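Local atomic coordinates of terminase large subunit (Thermus phage G20c, PDB entry 5M1P), a protein that packages viral DNA into empty procapsids as an ATP-driven motor and cuts the genome with a metal-dependent RuvC-like nuclease domain. Residues Trp73-Gln76 against Val77-Lys81; Val119-Ser122 against Ser123-Glu126; Asp30-Asp34 against His35-Ile39. All blocks are in the same frame, centred on the assembly; numbering follows the deposited sequence.

Interaction 1: Trp73-Gln76 against Val77-Lys81; sequences WSDQ and VARLK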
# COMPACT_ATOMS: atom_id res chain seq x y z
N TRP A 73 13.61 0.62 11.62
CA TRP A 73 12.79 1.79 11.31
C TRP A 73 13.54 2.78 10.42
O TRP A 73 12.97 3.29 9.45
CB TRP A 73 12.34 2.50 12.58
CG TRP A 73 11.31 1.74 13.37
CD1 TRP A 73 10.41 0.83 12.89
CD2 TRP A 73 11.07 1.85 14.76
NE1 TRP A 73 9.63 0.36 13.91
CE2 TRP A 73 10.01 0.97 15.07
CE3 TRP A 73 11.64 2.60 15.79
CZ2 TRP A 73 9.52 0.81 16.37
CZ3 TRP A 73 11.15 2.45 17.08
CH2 TRP A 73 10.09 1.56 17.36
N SER A 74 14.81 3.04 10.75
CA SER A 74 15.61 3.95 9.93
C SER A 74 15.80 3.42 8.51
O SER A 74 15.75 4.19 7.54
CB SER A 74 16.96 4.24 10.59
OG SER A 74 17.56 5.37 9.98
N ASP A 75 16.02 2.11 8.38
CA ASP A 75 16.13 1.48 7.05
C ASP A 75 14.83 1.61 6.26
O ASP A 75 14.86 1.88 5.05
CB ASP A 75 16.56 0.02 7.19
CG ASP A 75 16.85 -0.64 5.85
OD1 ASP A 75 17.34 0.04 4.93
OD2 ASP A 75 16.59 -1.86 5.75
N GLN A 76 13.69 1.46 6.92
CA GLN A 76 12.40 1.66 6.23
C GLN A 76 12.29 3.07 5.65
O GLN A 76 11.89 3.24 4.50
CB GLN A 76 11.24 1.38 7.16
CG GLN A 76 11.12 -0.08 7.54
CD GLN A 76 9.98 -0.31 8.47
OE1 GLN A 76 8.87 0.18 8.24
NE2 GLN A 76 10.22 -1.05 9.55
N VAL A 77 12.66 4.06 6.45
CA VAL A 77 12.65 5.45 6.00
C VAL A 77 13.66 5.68 4.87
O VAL A 77 13.36 6.37 3.89
CB VAL A 77 12.84 6.44 7.17
CG1 VAL A 77 13.00 7.86 6.65
CG2 VAL A 77 11.66 6.37 8.13
N ALA A 78 14.86 5.10 4.99
CA ALA A 78 15.87 5.23 3.92
C ALA A 78 15.39 4.58 2.62
O ALA A 78 15.65 5.11 1.53
CB ALA A 78 17.19 4.60 4.35
N ARG A 79 14.70 3.45 2.72
CA ARG A 79 14.21 2.75 1.52
C ARG A 79 13.10 3.57 0.87
O ARG A 79 13.03 3.70 -0.36
CB ARG A 79 13.72 1.34 1.86
CG ARG A 79 14.80 0.38 2.36
CD ARG A 79 15.87 0.01 1.35
NE ARG A 79 16.80 -0.98 1.90
CZ ARG A 79 18.05 -1.20 1.48
NH1 ARG A 79 18.78 -2.14 2.08
NH2 ARG A 79 18.61 -0.48 0.50
N LEU A 80 12.26 4.17 1.70
CA LEU A 80 11.23 5.08 1.22
C LEU A 80 11.83 6.30 0.51
O LEU A 80 11.36 6.71 -0.55
CB LEU A 80 10.38 5.50 2.41
CG LEU A 80 8.98 6.05 2.24
CD1 LEU A 80 8.14 5.24 1.28
CD2 LEU A 80 8.36 6.03 3.63
N LYS A 81 12.87 6.88 1.11
CA LYS A 81 13.61 7.99 0.50
C LYS A 81 14.13 7.62 -0.89
O LYS A 81 13.98 8.37 -1.87
CB LYS A 81 14.77 8.41 1.39
CG LYS A 81 15.59 9.59 0.87
CD LYS A 81 16.61 10.00 1.92
CE LYS A 81 17.28 11.30 1.53
NZ LYS A 81 18.34 11.04 0.54

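Interaction 2: Val119-Ser122 against Ser123-Glu126; sequences VKSS and SVKE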
# COMPACT_ATOMS: atom_id res chain seq x y z
N VAL A 119 -4.30 5.80 9.57
CA VAL A 119 -5.42 4.85 9.47
C VAL A 119 -5.87 4.60 10.90
O VAL A 119 -5.58 3.56 11.51
CB VAL A 119 -5.04 3.58 8.68
CG1 VAL A 119 -6.25 2.67 8.55
CG2 VAL A 119 -4.53 3.94 7.28
N LYS A 120 -6.61 5.58 11.41
CA LYS A 120 -6.82 5.73 12.85
C LYS A 120 -8.14 5.21 13.35
O LYS A 120 -8.43 5.28 14.55
CB LYS A 120 -6.66 7.20 13.24
CG LYS A 120 -7.68 8.16 12.64
CD LYS A 120 -7.28 9.61 12.89
CE LYS A 120 -7.59 10.03 14.32
NZ LYS A 120 -9.02 10.42 14.45
N SER A 121 -8.95 4.67 12.45
CA SER A 121 -10.24 4.07 12.80
C SER A 121 -10.71 3.15 11.71
O SER A 121 -10.23 3.20 10.57
CB SER A 121 -11.29 5.16 13.01
OG SER A 121 -11.61 5.78 11.78
N SER A 122 -11.71 2.34 12.05
CA SER A 122 -12.37 1.50 11.07
C SER A 122 -13.03 2.36 9.98
O SER A 122 -13.05 1.96 8.82
CB SER A 122 -13.39 0.59 11.75
OG SER A 122 -14.39 1.35 12.39
N SER A 123 -13.53 3.54 10.35
CA SER A 123 -14.14 4.47 9.38
C SER A 123 -13.15 4.94 8.30
O SER A 123 -13.48 4.95 7.11
CB SER A 123 -14.73 5.70 10.09
OG SER A 123 -15.37 6.56 9.17
N VAL A 124 -11.96 5.33 8.72
CA VAL A 124 -10.91 5.75 7.78
C VAL A 124 -10.50 4.58 6.89
O VAL A 124 -10.35 4.72 5.67
CB VAL A 124 -9.68 6.30 8.53
CG1 VAL A 124 -8.49 6.52 7.59
CG2 VAL A 124 -10.04 7.60 9.24
N LYS A 125 -10.32 3.42 7.51
CA LYS A 125 -9.96 2.21 6.78
C LYS A 125 -11.01 1.89 5.72
O LYS A 125 -10.66 1.55 4.59
CB LYS A 125 -9.78 1.04 7.74
CG LYS A 125 -9.35 -0.27 7.08
CD LYS A 125 -8.92 -1.29 8.12
CE LYS A 125 -7.50 -1.02 8.61
NZ LYS A 125 -7.09 -1.96 9.68
N GLU A 126 -12.28 2.01 6.08
CA GLU A 126 -13.36 1.66 5.15
C GLU A 126 -13.41 2.61 3.96
O GLU A 126 -13.67 2.17 2.84
CB GLU A 126 -14.70 1.58 5.89
CG GLU A 126 -14.82 0.31 6.73
CD GLU A 126 -15.68 0.46 7.97
OE1 GLU A 126 -16.61 1.30 8.00
OE2 GLU A 126 -15.42 -0.30 8.93

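Interaction 3: Asp30-Asp34 against His35-Ile39; sequences DYRPD and HIYCI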
# COMPACT_ATOMS: atom_id res chain seq x y z
N ASP A 30 10.32 1.26 -14.81
CA ASP A 30 11.21 2.28 -14.28
C ASP A 30 10.54 3.64 -14.43
O ASP A 30 9.54 3.79 -15.13
CB ASP A 30 12.58 2.21 -14.97
CG ASP A 30 13.40 1.00 -14.50
OD1 ASP A 30 13.34 0.63 -13.31
OD2 ASP A 30 14.15 0.45 -15.32
N TYR A 31 11.08 4.62 -13.71
CA TYR A 31 10.57 5.98 -13.70
C TYR A 31 10.41 6.57 -15.11
O TYR A 31 11.33 6.51 -15.93
CB TYR A 31 11.56 6.83 -12.91
CG TYR A 31 11.26 8.31 -12.86
CD1 TYR A 31 9.98 8.78 -12.51
CD2 TYR A 31 12.26 9.25 -13.11
CE1 TYR A 31 9.70 10.13 -12.42
CE2 TYR A 31 11.99 10.61 -13.02
CZ TYR A 31 10.71 11.05 -12.70
OH TYR A 31 10.44 12.40 -12.63
N ARG A 32 9.23 7.16 -15.35
CA ARG A 32 8.94 7.96 -16.55
C ARG A 32 8.81 9.42 -16.08
O ARG A 32 7.88 9.73 -15.35
CB ARG A 32 7.59 7.55 -17.14
CG ARG A 32 7.45 6.15 -17.69
CD ARG A 32 6.03 5.98 -18.21
NE ARG A 32 5.64 7.01 -19.18
CZ ARG A 32 5.60 6.87 -20.51
NH1 ARG A 32 5.91 5.72 -21.10
NH2 ARG A 32 5.22 7.90 -21.26
N PRO A 33 9.71 10.32 -16.52
CA PRO A 33 9.66 11.69 -15.96
C PRO A 33 8.50 12.59 -16.39
O PRO A 33 8.29 13.65 -15.78
CB PRO A 33 10.99 12.30 -16.41
CG PRO A 33 11.28 11.58 -17.68
CD PRO A 33 10.80 10.17 -17.49
N ASP A 34 7.76 12.19 -17.42
CA ASP A 34 6.53 12.86 -17.80
C ASP A 34 5.32 12.54 -16.90
O ASP A 34 4.26 13.16 -17.04
CB ASP A 34 6.18 12.57 -19.27
CG ASP A 34 6.05 11.07 -19.58
OD1 ASP A 34 6.55 10.23 -18.80
OD2 ASP A 34 5.48 10.74 -20.63
N HIS A 35 5.46 11.56 -16.00
CA HIS A 35 4.39 11.18 -15.09
C HIS A 35 4.70 11.57 -13.65
O HIS A 35 5.85 11.77 -13.28
CB HIS A 35 4.14 9.68 -15.18
CG HIS A 35 3.55 9.25 -16.49
ND1 HIS A 35 3.26 7.94 -16.78
CD2 HIS A 35 3.19 9.97 -17.59
CE1 HIS A 35 2.74 7.86 -17.99
NE2 HIS A 35 2.70 9.07 -18.51
N ILE A 36 3.64 11.66 -12.86
CA ILE A 36 3.71 12.03 -11.45
C ILE A 36 3.36 10.76 -10.65
O ILE A 36 2.46 10.02 -11.02
CB ILE A 36 2.73 13.18 -11.14
CG1 ILE A 36 3.15 14.47 -11.87
CG2 ILE A 36 2.60 13.44 -9.64
CD1 ILE A 36 4.33 15.19 -11.25
N TYR A 37 4.09 10.54 -9.56
CA TYR A 37 3.95 9.32 -8.76
C TYR A 37 3.68 9.66 -7.31
O TYR A 37 4.03 10.74 -6.82
CB TYR A 37 5.25 8.53 -8.81
CG TYR A 37 5.62 8.01 -10.18
CD1 TYR A 37 6.22 8.84 -11.14
CD2 TYR A 37 5.38 6.69 -10.52
CE1 TYR A 37 6.56 8.35 -12.38
CE2 TYR A 37 5.73 6.20 -11.77
CZ TYR A 37 6.33 7.04 -12.70
OH TYR A 37 6.70 6.56 -13.94
N CYS A 38 3.08 8.70 -6.61
CA CYS A 38 3.01 8.75 -5.16
C CYS A 38 3.34 7.36 -4.66
O CYS A 38 3.40 6.41 -5.46
CB CYS A 38 1.65 9.23 -4.67
SG CYS A 38 0.32 8.05 -4.91
N ILE A 39 3.55 7.23 -3.36
CA ILE A 39 3.94 5.97 -2.75
C ILE A 39 3.08 5.72 -1.52
O ILE A 39 3.17 6.48 -0.55
CB ILE A 39 5.42 5.97 -2.32
CG1 ILE A 39 6.32 6.41 -3.49
CG2 ILE A 39 5.82 4.61 -1.75
CD1 ILE A 39 7.79 6.50 -3.16
O HOH W 1 7.80 12.95 -11.90
O HOH W 2 2.42 9.21 -21.18

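Interaction 1: Trp73-Gln76 against Val77-Lys81
V77 N donates to the carbonyl oxygen of W73 at 3.1 Å, the earliest of four successive i to i+4 bonds that bind 73-76 to 77-81 as the first turns of helix 73-86, a helix packed on the central sheet of the RNase H-like nuclease fold. A78 to S74, R79 to D75 and L80 to Q76 follow, the shortest being R79 N to D75 O at 2.8 Å.

The faces of the helix differ in character. Q76, V77 and L80 are buried: Q76 and L80 reach F52 of strand 49-56, whereas V77 meets E106 of helix 101-109. The Q76 amide is held at both ends, OE1 by the backbone N of G44 and NE2 by A71 O, and the Q76 side chain lies about 7 Å from the bound calcium ion.

On the outer side D75 and R79 are one turn apart. Chi1 of -65° lays R79 CG 3.1 Å from D75 O, and the bend at chi2 (-66°) then brings NE back to D75 OD1. Carboxylate and guanidinium planes stand 69° apart: D75 OD1 sits 3.2 Å from R79 NE but off the guanidinium plane, so the salt bridge is electrostatic, without a directed N-H.

Interaction 2: Val119-Ser122 against Ser123-Glu126
S121 is the N-cap of helix 122-137: its OG accepts from V124 N at 3.1 Å, a nearly straight bond (167°), while its carbonyl oxygen opens the i to i+4 series by taking the N-H of K125 at 3.1 Å. The hydroxyl is placed for this by chi1 of 69°, which sets OG between the backbone N and the carbonyl carbon and turns it over the start of the helix. The next bond of the series is E126 N to S122 O at 2.8 Å.

The closer packing lies around this cap. V124 presents its two methyls to different neighbours: CG2 sits 3.5 Å from S121 OG, and CG1 approaches V119 CA. K125 crosses V119 at about a right angle, so that the valine CG1 meets both the CB and, at 3.9 Å, the CE of the lysine. M180 of helix 177-186 touches V119 and K125 as well, joining this corner to the body of the domain. On the side facing strand 166-170, E126 brings OE2 to 3.6 Å from S122 CB, and its side chain also touches Q166 and M168 of that strand.

The solvent side is looser. K120 offers CG to V124 CG2 at 4.2 Å, a marginal touch, and its chain then bends at its last two torsions. S122 and S123 are exposed.

V119 N donates to D95 OD1, and D95 probably binds the second catalytic metal. The chemistry of the contact thus reaches from the capped helix start to the active site: this bond is consistent with the loop before the helix helping to orient the D95 carboxylate.

Interaction 3: Asp30-Asp34 against His35-Ile39
Y31 and Y37 meet on either side of a turn in the surface loop between strand 25-27 and strand 37-42 of the main sheet, a local contact made of aromatic packing and backbone-to-side-chain bonding. The rings are inclined at 55° with centroids 5.6 Å apart, an oblique pairing in which Y31 CD1 comes within 3.4 Å of Y37 CE1. Beyond the ring contact, the Y37 hydroxyl accepts the backbone N-H of R32 at 3.0 Å, and the carbonyl oxygen of R32 lies at the edge of the Y37 ring, in its plane. Y37 also meets the ring of Y87 and is buried.

The chain reverses in a type I beta turn from R32 to H35, closed by H35 N donating to R32 O at 3.1 Å from above the carbonyl plane. Within the turn, P33 N lies over the centre of one face of the Y31 ring. A water bridges the Y31 hydroxyl to the carbonyl oxygen of H35.

Farther out, R32 and H35 run side by side. The arginine bends at chi3 (54°), and this places NE 3.2 Å above the H35 ring, toward its rim. D34 turns its carboxylate to the same arginine: R32 NH2 donates at 2.9 Å to the syn lone pair of D34 OD2 in a salt bridge, and NE adds a weak bond to OD1. H35 is held from two sides, ND1 bonding D56 OD2 and NE2 a water at 2.7 Å, which would fix the rotation of the imidazole.

The arrangement is a type I beta turn at the entry to strand 37-42, the strand that in this RNase H-like fold ends at the metal-binding D42.

How the interactions relate
From the N terminus, interaction 3 comes first: it is the turn in the loop between strands 25-27 and 37-42. Interaction 1 follows at the start of helix 73-86, and interaction 2 last, where the loop after strand 114-116 enters helix 122-137. The three lie in series, with none nested or crossed, and as both segments of each are contiguous, none closes a long loop. Interactions 1 and 3 touch through L80 CD1 and I39 CG2, 3.9 Å apart, where the helix packs on the strand. Interaction 2 stands apart, its nearest atoms about 14 Å from interaction 1 and about 11 Å from interaction 3. Interactions 1 and 2 approach the metal site, unlike interaction 3.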